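Local coordinates for protein ATPase BagA (Mycobacterium tuberculosis H37Rv, PDB 6BS3) that forms one subunit of the heterodimeric BagAB complex and hydrolyses ATP, an activity required for resistance to nitric oxide and to elevated glycerol, at residues V21-V26 and K197-N202; L41-A46 and K78-E83; L54-G59 and A90-I95; G235-N240 and D306-P311. All coordinates share one frame; numbering follows the deposited sequence.

Interaction 1: V21-V26 and K197-N202; sequences VRLHLV and KLLHSN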
# COMPACT_ATOMS: atom_id res chain seq x y z
N VAL A 21 -26.95 2.08 10.94
CA VAL A 21 -26.26 2.25 9.65
C VAL A 21 -26.47 0.99 8.77
O VAL A 21 -26.25 -0.13 9.22
CB VAL A 21 -24.75 2.58 9.84
CG1 VAL A 21 -23.96 2.47 8.53
CG2 VAL A 21 -24.55 3.96 10.46
N ARG A 22 -26.87 1.21 7.49
CA ARG A 22 -27.09 0.17 6.48
C ARG A 22 -25.89 0.06 5.55
O ARG A 22 -25.68 -1.00 4.95
CB ARG A 22 -28.33 0.50 5.63
CG ARG A 22 -29.66 0.69 6.39
CD ARG A 22 -30.59 -0.53 6.55
NE ARG A 22 -30.41 -1.62 5.58
CZ ARG A 22 -30.68 -1.52 4.28
NH1 ARG A 22 -31.12 -0.37 3.77
NH2 ARG A 22 -30.46 -2.54 3.47
N LEU A 23 -25.13 1.16 5.37
CA LEU A 23 -23.97 1.19 4.47
C LEU A 23 -22.69 1.53 5.21
O LEU A 23 -22.52 2.67 5.63
CB LEU A 23 -24.19 2.15 3.27
CG LEU A 23 -22.97 2.41 2.35
CD1 LEU A 23 -22.51 1.13 1.66
CD2 LEU A 23 -23.24 3.54 1.36
N HIS A 24 -21.78 0.54 5.31
CA HIS A 24 -20.49 0.72 5.99
C HIS A 24 -19.38 0.77 4.98
O HIS A 24 -19.21 -0.17 4.21
CB HIS A 24 -20.22 -0.41 7.02
CG HIS A 24 -21.22 -0.46 8.13
ND1 HIS A 24 -21.00 0.21 9.33
CD2 HIS A 24 -22.40 -1.10 8.19
CE1 HIS A 24 -22.07 -0.04 10.07
NE2 HIS A 24 -22.94 -0.82 9.42
N LEU A 25 -18.62 1.88 4.97
CA LEU A 25 -17.51 2.00 4.03
C LEU A 25 -16.22 1.87 4.81
O LEU A 25 -16.01 2.60 5.78
CB LEU A 25 -17.59 3.32 3.24
CG LEU A 25 -18.82 3.55 2.36
CD1 LEU A 25 -19.17 5.03 2.29
CD2 LEU A 25 -18.56 3.07 0.93
N VAL A 26 -15.37 0.90 4.44
CA VAL A 26 -14.11 0.62 5.13
C VAL A 26 -12.94 1.11 4.30
O VAL A 26 -12.59 0.53 3.26
CB VAL A 26 -13.96 -0.88 5.58
CG1 VAL A 26 -12.69 -1.09 6.40
CG2 VAL A 26 -15.19 -1.35 6.37
N LYS A 197 -27.85 11.68 -1.36
CA LYS A 197 -28.75 11.64 -0.20
C LYS A 197 -28.37 10.48 0.72
O LYS A 197 -28.29 10.67 1.92
CB LYS A 197 -30.22 11.51 -0.63
CG LYS A 197 -30.98 12.82 -0.59
CD LYS A 197 -32.30 12.72 -1.35
CE LYS A 197 -32.25 13.40 -2.69
NZ LYS A 197 -33.40 13.05 -3.56
N LEU A 198 -28.15 9.27 0.13
CA LEU A 198 -27.78 8.07 0.88
C LEU A 198 -26.44 8.28 1.59
O LEU A 198 -26.37 8.07 2.80
CB LEU A 198 -27.76 6.81 -0.00
CG LEU A 198 -27.18 5.52 0.65
CD1 LEU A 198 -28.01 5.06 1.84
CD2 LEU A 198 -27.08 4.40 -0.34
N LEU A 199 -25.40 8.71 0.84
CA LEU A 199 -24.04 8.92 1.37
C LEU A 199 -23.96 9.91 2.52
O LEU A 199 -23.24 9.66 3.47
CB LEU A 199 -23.05 9.32 0.27
CG LEU A 199 -22.76 8.27 -0.80
CD1 LEU A 199 -21.93 8.87 -1.92
CD2 LEU A 199 -22.10 7.01 -0.19
N HIS A 200 -24.74 11.00 2.45
CA HIS A 200 -24.77 12.08 3.46
C HIS A 200 -25.71 11.79 4.66
O HIS A 200 -25.64 12.50 5.66
CB HIS A 200 -25.10 13.43 2.78
CG HIS A 200 -23.94 13.92 1.97
ND1 HIS A 200 -23.67 13.41 0.70
CD2 HIS A 200 -22.94 14.77 2.31
CE1 HIS A 200 -22.54 13.98 0.31
NE2 HIS A 200 -22.06 14.80 1.25
N SER A 201 -26.52 10.71 4.61
CA SER A 201 -27.44 10.37 5.69
C SER A 201 -26.83 9.56 6.84
O SER A 201 -25.67 9.12 6.76
CB SER A 201 -28.67 9.65 5.13
OG SER A 201 -28.36 8.30 4.84
N ASN A 202 -27.65 9.33 7.89
CA ASN A 202 -27.39 8.52 9.08
C ASN A 202 -27.46 7.01 8.75
O ASN A 202 -27.26 6.19 9.64
CB ASN A 202 -28.37 8.91 10.23
CG ASN A 202 -29.85 8.60 10.03
OD1 ASN A 202 -30.29 7.85 9.15
ND2 ASN A 202 -30.67 9.18 10.90

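Interaction 2: L41-A46 and K78-E83; sequences LALTLA and KIATAE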
# COMPACT_ATOMS: atom_id res chain seq x y z
N LEU A 41 -15.92 -7.31 9.87
CA LEU A 41 -17.05 -6.45 10.17
C LEU A 41 -18.35 -7.07 9.63
O LEU A 41 -19.35 -7.12 10.35
CB LEU A 41 -16.84 -5.00 9.64
CG LEU A 41 -18.04 -4.02 9.83
CD1 LEU A 41 -18.47 -3.93 11.29
CD2 LEU A 41 -17.74 -2.64 9.23
N ALA A 42 -18.32 -7.58 8.39
CA ALA A 42 -19.45 -8.25 7.72
C ALA A 42 -19.91 -9.44 8.53
O ALA A 42 -21.11 -9.60 8.73
CB ALA A 42 -19.06 -8.68 6.30
N LEU A 43 -18.95 -10.26 9.04
CA LEU A 43 -19.21 -11.43 9.90
C LEU A 43 -19.88 -11.00 11.18
O LEU A 43 -20.82 -11.67 11.62
CB LEU A 43 -17.94 -12.25 10.21
CG LEU A 43 -17.32 -13.07 9.05
CD1 LEU A 43 -15.90 -13.54 9.39
CD2 LEU A 43 -18.21 -14.29 8.69
N THR A 44 -19.42 -9.89 11.78
CA THR A 44 -19.94 -9.36 13.04
C THR A 44 -21.40 -8.91 12.88
O THR A 44 -22.22 -9.21 13.73
CB THR A 44 -19.05 -8.22 13.59
OG1 THR A 44 -17.69 -8.65 13.64
CG2 THR A 44 -19.46 -7.79 14.97
N LEU A 45 -21.71 -8.19 11.80
CA LEU A 45 -23.04 -7.66 11.53
C LEU A 45 -24.03 -8.71 11.08
O LEU A 45 -25.22 -8.51 11.26
CB LEU A 45 -22.96 -6.48 10.54
CG LEU A 45 -22.13 -5.24 11.01
CD1 LEU A 45 -22.07 -4.22 9.94
CD2 LEU A 45 -22.69 -4.62 12.31
N ALA A 46 -23.55 -9.85 10.51
CA ALA A 46 -24.42 -10.95 10.07
C ALA A 46 -24.84 -11.87 11.20
O ALA A 46 -25.87 -12.53 11.06
CB ALA A 46 -23.77 -11.74 8.95
N LYS A 78 -23.18 -16.52 -1.49
CA LYS A 78 -22.88 -16.80 -0.09
C LYS A 78 -21.44 -17.29 0.03
O LYS A 78 -21.04 -18.26 -0.61
CB LYS A 78 -23.84 -17.85 0.47
CG LYS A 78 -23.74 -18.04 1.97
CD LYS A 78 -24.59 -19.21 2.45
CE LYS A 78 -24.66 -19.26 3.96
NZ LYS A 78 -25.00 -20.63 4.46
N ILE A 79 -20.66 -16.61 0.87
CA ILE A 79 -19.26 -16.97 1.05
C ILE A 79 -18.94 -17.41 2.48
O ILE A 79 -17.95 -18.10 2.72
CB ILE A 79 -18.32 -15.81 0.67
CG1 ILE A 79 -16.86 -16.21 0.91
CG2 ILE A 79 -18.67 -14.56 1.46
CD1 ILE A 79 -15.89 -15.53 -0.04
N ALA A 80 -19.79 -17.02 3.43
CA ALA A 80 -19.56 -17.39 4.83
C ALA A 80 -20.81 -17.42 5.71
O ALA A 80 -21.71 -16.60 5.56
CB ALA A 80 -18.51 -16.47 5.44
N THR A 81 -20.83 -18.38 6.62
CA THR A 81 -21.91 -18.56 7.59
C THR A 81 -21.47 -17.79 8.84
O THR A 81 -20.38 -18.02 9.36
CB THR A 81 -22.19 -20.07 7.86
OG1 THR A 81 -22.73 -20.69 6.69
CG2 THR A 81 -23.15 -20.30 9.03
N ALA A 82 -22.27 -16.82 9.27
CA ALA A 82 -21.96 -16.07 10.49
C ALA A 82 -22.55 -16.83 11.68
O ALA A 82 -23.31 -17.77 11.49
CB ALA A 82 -22.56 -14.68 10.41
N GLU A 83 -22.21 -16.41 12.91
CA GLU A 83 -22.72 -16.96 14.17
C GLU A 83 -24.25 -17.01 14.21
O GLU A 83 -24.92 -16.05 13.80
CB GLU A 83 -22.25 -16.07 15.34
CG GLU A 83 -20.88 -16.39 15.89
CD GLU A 83 -20.62 -15.82 17.28
OE1 GLU A 83 -21.60 -15.49 17.99
OE2 GLU A 83 -19.43 -15.72 17.66

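Interaction 3: L54-G59 and A90-I95; sequences LVEVEG and ALAIDI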
# COMPACT_ATOMS: atom_id res chain seq x y z
N LEU A 54 -20.90 -8.19 1.46
CA LEU A 54 -19.51 -7.71 1.45
C LEU A 54 -19.15 -7.34 -0.01
O LEU A 54 -19.15 -8.20 -0.89
CB LEU A 54 -18.56 -8.80 2.03
CG LEU A 54 -17.05 -8.51 2.03
CD1 LEU A 54 -16.71 -7.25 2.89
CD2 LEU A 54 -16.27 -9.74 2.42
N VAL A 55 -18.87 -6.05 -0.25
CA VAL A 55 -18.62 -5.48 -1.59
C VAL A 55 -17.18 -5.00 -1.80
O VAL A 55 -16.65 -4.29 -0.95
CB VAL A 55 -19.63 -4.32 -1.85
CG1 VAL A 55 -19.45 -3.71 -3.25
CG2 VAL A 55 -21.08 -4.75 -1.64
N GLU A 56 -16.57 -5.35 -2.94
CA GLU A 56 -15.26 -4.80 -3.32
C GLU A 56 -15.41 -4.08 -4.68
O GLU A 56 -16.22 -4.50 -5.49
CB GLU A 56 -14.11 -5.80 -3.26
CG GLU A 56 -14.14 -6.85 -4.36
CD GLU A 56 -12.90 -7.71 -4.30
OE1 GLU A 56 -13.06 -8.95 -4.21
OE2 GLU A 56 -11.78 -7.16 -4.31
N VAL A 57 -14.71 -2.95 -4.88
CA VAL A 57 -14.96 -2.07 -6.04
C VAL A 57 -13.75 -1.84 -7.01
O VAL A 57 -13.92 -1.12 -7.99
CB VAL A 57 -15.50 -0.71 -5.51
CG1 VAL A 57 -16.75 -0.88 -4.64
CG2 VAL A 57 -14.43 0.07 -4.76
N GLU A 58 -12.57 -2.45 -6.76
CA GLU A 58 -11.40 -2.13 -7.58
C GLU A 58 -10.99 -3.20 -8.60
O GLU A 58 -9.98 -3.04 -9.28
CB GLU A 58 -10.20 -1.73 -6.68
CG GLU A 58 -10.52 -0.57 -5.75
CD GLU A 58 -9.38 -0.00 -4.94
OE1 GLU A 58 -8.60 -0.79 -4.36
OE2 GLU A 58 -9.26 1.24 -4.89
N GLY A 59 -11.77 -4.27 -8.70
CA GLY A 59 -11.50 -5.38 -9.62
C GLY A 59 -10.30 -6.22 -9.23
O GLY A 59 -9.83 -7.01 -10.04
N ALA A 90 -21.05 -12.22 -0.97
CA ALA A 90 -19.95 -11.46 -1.56
C ALA A 90 -20.31 -10.89 -2.91
O ALA A 90 -20.93 -11.57 -3.73
CB ALA A 90 -18.69 -12.33 -1.69
N LEU A 91 -19.90 -9.65 -3.17
CA LEU A 91 -20.07 -9.06 -4.49
C LEU A 91 -18.77 -8.40 -5.00
O LEU A 91 -18.42 -7.31 -4.56
CB LEU A 91 -21.29 -8.11 -4.64
CG LEU A 91 -21.47 -7.52 -6.08
CD1 LEU A 91 -21.87 -8.60 -7.14
CD2 LEU A 91 -22.45 -6.36 -6.08
N ALA A 92 -18.06 -9.08 -5.90
CA ALA A 92 -16.85 -8.52 -6.52
C ALA A 92 -17.40 -7.77 -7.75
O ALA A 92 -17.84 -8.43 -8.71
CB ALA A 92 -15.89 -9.63 -6.95
N ILE A 93 -17.55 -6.43 -7.66
CA ILE A 93 -18.13 -5.67 -8.78
C ILE A 93 -17.19 -5.74 -10.01
O ILE A 93 -15.99 -5.49 -9.89
CB ILE A 93 -18.51 -4.20 -8.42
CG1 ILE A 93 -19.58 -4.13 -7.29
CG2 ILE A 93 -18.99 -3.43 -9.68
CD1 ILE A 93 -19.79 -2.65 -6.69
N ASP A 94 -17.74 -6.14 -11.15
CA ASP A 94 -17.04 -6.22 -12.43
C ASP A 94 -17.47 -4.93 -13.15
O ASP A 94 -18.64 -4.81 -13.54
CB ASP A 94 -17.51 -7.49 -13.16
CG ASP A 94 -16.94 -7.76 -14.55
OD1 ASP A 94 -16.63 -6.79 -15.27
OD2 ASP A 94 -16.86 -8.94 -14.93
N ILE A 95 -16.55 -3.95 -13.25
CA ILE A 95 -16.83 -2.62 -13.84
C ILE A 95 -17.28 -2.72 -15.30
O ILE A 95 -18.16 -1.96 -15.72
CB ILE A 95 -15.66 -1.60 -13.63
CG1 ILE A 95 -16.12 -0.14 -13.84
CG2 ILE A 95 -14.42 -1.91 -14.50
CD1 ILE A 95 -17.02 0.40 -12.80
O HOH W 1 -14.37 -5.19 -7.78

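Interaction 4: G235-N240 and D306-P311; sequences GSVIVN and DALQVP. With ADP (adenosine-5'-diphosphate), chain C.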
# COMPACT_ATOMS: atom_id res chain seq x y z
N GLY A 235 -17.62 7.10 10.88
CA GLY A 235 -18.03 6.04 11.79
C GLY A 235 -17.01 5.87 12.89
O GLY A 235 -17.07 6.57 13.90
N SER A 236 -16.06 4.97 12.71
CA SER A 236 -15.02 4.69 13.70
C SER A 236 -13.62 4.70 13.11
O SER A 236 -13.45 4.44 11.92
CB SER A 236 -15.25 3.30 14.31
OG SER A 236 -16.35 3.23 15.21
N VAL A 237 -12.62 4.94 13.95
CA VAL A 237 -11.22 4.75 13.56
C VAL A 237 -10.88 3.35 14.11
O VAL A 237 -11.13 3.08 15.28
CB VAL A 237 -10.25 5.85 14.06
CG1 VAL A 237 -8.78 5.43 13.89
CG2 VAL A 237 -10.50 7.17 13.35
N ILE A 238 -10.41 2.43 13.26
CA ILE A 238 -10.07 1.07 13.66
C ILE A 238 -8.57 0.91 13.64
O ILE A 238 -7.96 0.91 12.57
CB ILE A 238 -10.82 0.00 12.80
CG1 ILE A 238 -12.34 0.27 12.76
CG2 ILE A 238 -10.48 -1.43 13.28
CD1 ILE A 238 -13.25 -0.66 11.77
N VAL A 239 -7.97 0.81 14.84
CA VAL A 239 -6.53 0.63 15.01
C VAL A 239 -6.23 -0.85 14.95
O VAL A 239 -6.51 -1.58 15.90
CB VAL A 239 -5.91 1.34 16.26
CG1 VAL A 239 -4.40 1.07 16.35
CG2 VAL A 239 -6.17 2.84 16.25
N ASN A 240 -5.69 -1.30 13.81
CA ASN A 240 -5.34 -2.69 13.56
C ASN A 240 -3.93 -3.04 14.08
O ASN A 240 -3.10 -2.15 14.33
CB ASN A 240 -5.43 -2.97 12.05
CG ASN A 240 -5.56 -4.43 11.67
OD1 ASN A 240 -5.97 -5.28 12.47
ND2 ASN A 240 -5.20 -4.74 10.43
N ASP A 306 -6.00 11.31 19.28
CA ASP A 306 -6.71 11.82 20.47
C ASP A 306 -7.46 13.13 20.23
O ASP A 306 -8.46 13.40 20.90
CB ASP A 306 -5.75 11.96 21.68
CG ASP A 306 -5.10 10.67 22.17
OD1 ASP A 306 -5.38 9.59 21.58
OD2 ASP A 306 -4.30 10.73 23.13
N ALA A 307 -6.99 13.92 19.26
CA ALA A 307 -7.57 15.20 18.84
C ALA A 307 -8.96 15.03 18.20
O ALA A 307 -9.78 15.94 18.29
CB ALA A 307 -6.63 15.89 17.87
N LEU A 308 -9.19 13.87 17.54
CA LEU A 308 -10.47 13.55 16.88
C LEU A 308 -11.49 13.11 17.92
O LEU A 308 -11.18 12.29 18.77
CB LEU A 308 -10.31 12.40 15.86
CG LEU A 308 -9.20 12.48 14.82
CD1 LEU A 308 -8.83 11.10 14.35
CD2 LEU A 308 -9.61 13.35 13.64
N GLN A 309 -12.72 13.62 17.82
CA GLN A 309 -13.77 13.20 18.74
C GLN A 309 -14.58 12.16 17.97
O GLN A 309 -15.75 12.36 17.64
CB GLN A 309 -14.63 14.41 19.19
CG GLN A 309 -13.85 15.42 20.04
CD GLN A 309 -14.68 16.63 20.38
OE1 GLN A 309 -15.08 17.42 19.51
NE2 GLN A 309 -14.95 16.80 21.67
N VAL A 310 -13.87 11.07 17.62
CA VAL A 310 -14.33 9.97 16.80
C VAL A 310 -14.14 8.66 17.58
O VAL A 310 -13.05 8.46 18.14
CB VAL A 310 -13.52 9.98 15.45
CG1 VAL A 310 -13.60 8.65 14.72
CG2 VAL A 310 -13.98 11.11 14.54
N PRO A 311 -15.14 7.74 17.59
CA PRO A 311 -14.93 6.45 18.28
C PRO A 311 -13.76 5.65 17.71
O PRO A 311 -13.45 5.69 16.51
CB PRO A 311 -16.26 5.70 18.10
CG PRO A 311 -17.04 6.48 17.15
CD PRO A 311 -16.47 7.83 16.96
PB ADP C . -5.59 -3.61 2.77
O1B ADP C . -6.85 -4.17 2.08
O2B ADP C . -4.45 -3.47 1.73
O3B ADP C . -5.82 -2.32 3.52
PA ADP C . -5.21 -6.31 3.96
O1A ADP C . -4.97 -7.00 2.60
O2A ADP C . -6.53 -6.67 4.53
O3A ADP C . -5.08 -4.73 3.78
O5' ADP C . -3.99 -6.50 4.95
C5' ADP C . -2.59 -6.32 4.64
C4' ADP C . -1.84 -7.53 5.16
O4' ADP C . -1.92 -7.56 6.60
C3' ADP C . -2.35 -8.89 4.68
O3' ADP C . -1.25 -9.76 4.48
C2' ADP C . -3.24 -9.35 5.84
O2' ADP C . -3.41 -10.76 5.92
C1' ADP C . -2.49 -8.78 7.04
N9 ADP C . -3.31 -8.50 8.22
C8 ADP C . -4.43 -7.70 8.29
N7 ADP C . -4.92 -7.57 9.49
C5 ADP C . -4.08 -8.35 10.28
C6 ADP C . -4.04 -8.61 11.67
N6 ADP C . -4.93 -8.13 12.54
N1 ADP C . -3.03 -9.38 12.13
C2 ADP C . -2.14 -9.87 11.26
N3 ADP C . -2.09 -9.72 9.94
C4 ADP C . -3.08 -8.92 9.50

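Interaction 1: V21-V26 and K197-N202
Leu198 reaches Leu23 through one methyl only, its CD2 lying 4.3 Å from CD2 of Leu23. The Leu198 side chain starts off at an angle to the strand, and its tip bends closer.
Leu199 follows and meets two leucines with a single branch. Its CD2 is 4.0 Å from Leu23 CD2 and 4.3 Å from Leu25 CD1. The Leu23 and Leu199 side chains meet at a slant. In Leu23 the first torsion sets CG anti to the backbone N (chi1 173°), and CD2 points at the helix.
This is a helix packed on one face of a P-loop NTPase sheet. Helix 188-200 lies over the side of strand 23-28 that carries Leu23 and Leu25. Helix 130-146 covers Leu23 on the same side, while His24 and Val26 face helix 34-46 on the other.
Ser201 comes next. Its OG, at 2.9 Å, and its N, at 3.2 Å, both donate to Leu198 O, from the same face of that carbonyl, so two bonds hold the turn. Thr204 OG1 also bonds to Leu198 O.
Asn202 touches by its backbone. Its O lies 3.6 Å from Val21 CG2, and its own CB is directed away from the strand.

Interaction 2: L41-A46 and K78-E83
Leu43 and Ala82 meet through a flat peptide group, since none of the touching side chains is planar. The carbonyl oxygen of Leu43 lies against the methyl of Ala82, with O to CB at 3.7 Å. A second peptide carbonyl, that of Thr81, lies at a looser 4.4 Å from Leu43 CD2 and bonds to Tyr328 OH of helix 324-336. The remaining contacts are between methyls.
Leu43 CD2 sits 3.9 Å from Ala80 CB. The torsion places CG beside the backbone N and anti to the carbonyl carbon (chi1 -71°), which brings this methyl to the strand although the side chain starts off at an angle to it. Ala46 CB and Ala82 CB are only 3.5 Å apart, tighter than normal van der Waals contact. Small side chains at both positions let the backbones come close here.
The strand is the outermost one at this end of the sheet within the chain, the first arm of the hairpin 77-82 and 86-92. A classic beta bulge sets two residues, Ile79 and Ala80, opposite Val88 in the partner strand, and Ala42 and Ala46 rest on the same valine. Helix 34-46 begins in the P-loop and packs on the sheet. The axis of 41-46 passes 8.0 Å from that of 78-82, crossing at -42°. Leu327 and Ser331 of helix 324-336 also pack on Leu43.

Interaction 3: L54-G59 and A90-I95
Leu91 N donates to Leu54 O at 2.8 Å. The return bond runs from Glu56 N to Leu91 O, 3.1 Å. A third, from Ile93 N to Glu56 O at 3.2 Å, carries the pairing just past the strands.
A water continues the link where the two segments part. It gives hydrogens to Glu56 O and to Ile93 O, the latter at 2.7 Å, and accepts from Gly59 N. Three backbone atoms thus fix it, and Glu56 O serves both the strand partner and the water.
The pairing is parallel: strands 51-56 and 86-92 are neighbours in the central sheet of the P-loop NTPase fold. Leu54, Glu56, Ala90 and Ala92 lie on one face, Val55 and Leu91 on the other.
Glu56 stands over Ala92, its CG 3.8 Å from Ala92 CA. Its CG sits between the backbone N and the carbonyl carbon (chi1 72°), and the rest of the chain is extended. This carries the carboxylate out to Gly62 N and Ile63 N, at the start of helix 62-66, which both bond to it. The Glu56 side chain lies about 7 Å from the magnesium ion.
On the other side, Ile93 CD1 packs 3.6 Å from Val55 CG1 and 4.1 Å from Val57 CG1. Ile93 lies alongside Val57, both pointing the same way. Leu137 of helix 130-146 also packs on Ile93.

Interaction 4: G235-N240 and D306-P311
Val237 N donates to Pro311 O at 2.8 Å. The same oxygen lies 3.4 Å from Ser236 CA, a CA-H...O contact. Next to it, the CG-CD side of the proline ring meets the carbonyl oxygen of Gly235, with Pro311 CG 3.3 Å from Gly235 O. Ring atoms CB and CG also touch Ser236 OG, whose hydrogen bond goes to Gly13 O.
The apolar part is built on Val237 CG2, 3.7 Å from Val310 CG1. The two valines cross at about a right angle. Leu308 CD1 reaches the same Val237 methyl more loosely, and Ile224 of helix 214-229 touches both Val237 and Leu308.
The loop 306-311 leads into strand 312-316, which runs parallel to strand 234-242 as the outermost strand at this end of the sheet. The Val237 to Pro311 bond begins this pairing. Just ahead of Val310, an inverse gamma turn centred on Gln309 is closed by a weak bond from Val310 N to Leu308 O.
Further along strand 234-242, Asn240 meets the adenine of ADP. Its OD1 accepts a weak bond from N6 at 3.0 Å, and its ND2 lies 3.0 Å from N7. The bond from ND2 to Thr32 O helps fix the amide's rotation. Pro316 O and Val318 N, at and beyond the end of strand 312-316, also bond to ADP.

In the fold
From the N terminus, strand 23-28 opens interaction 1, and helix 34-46, next in the chain, opens interaction 2. The two touch where His24 and Val26 meet Leu41 and Leu45. Strand 51-56 then opens interaction 3. Interaction 2 closes first, at 78-83, and interaction 3 at 90-95, so they cross. Their closing strands are neighbours in the sheet, and Ile79 packs on Ala90 there. Interaction 1 closes only at 197-202, and both others nest within its loop. Interaction 4 follows in series, from 235-240 to 306-311. It lies across the chain's centre from interaction 3 and ties down the opposite end of the sheet.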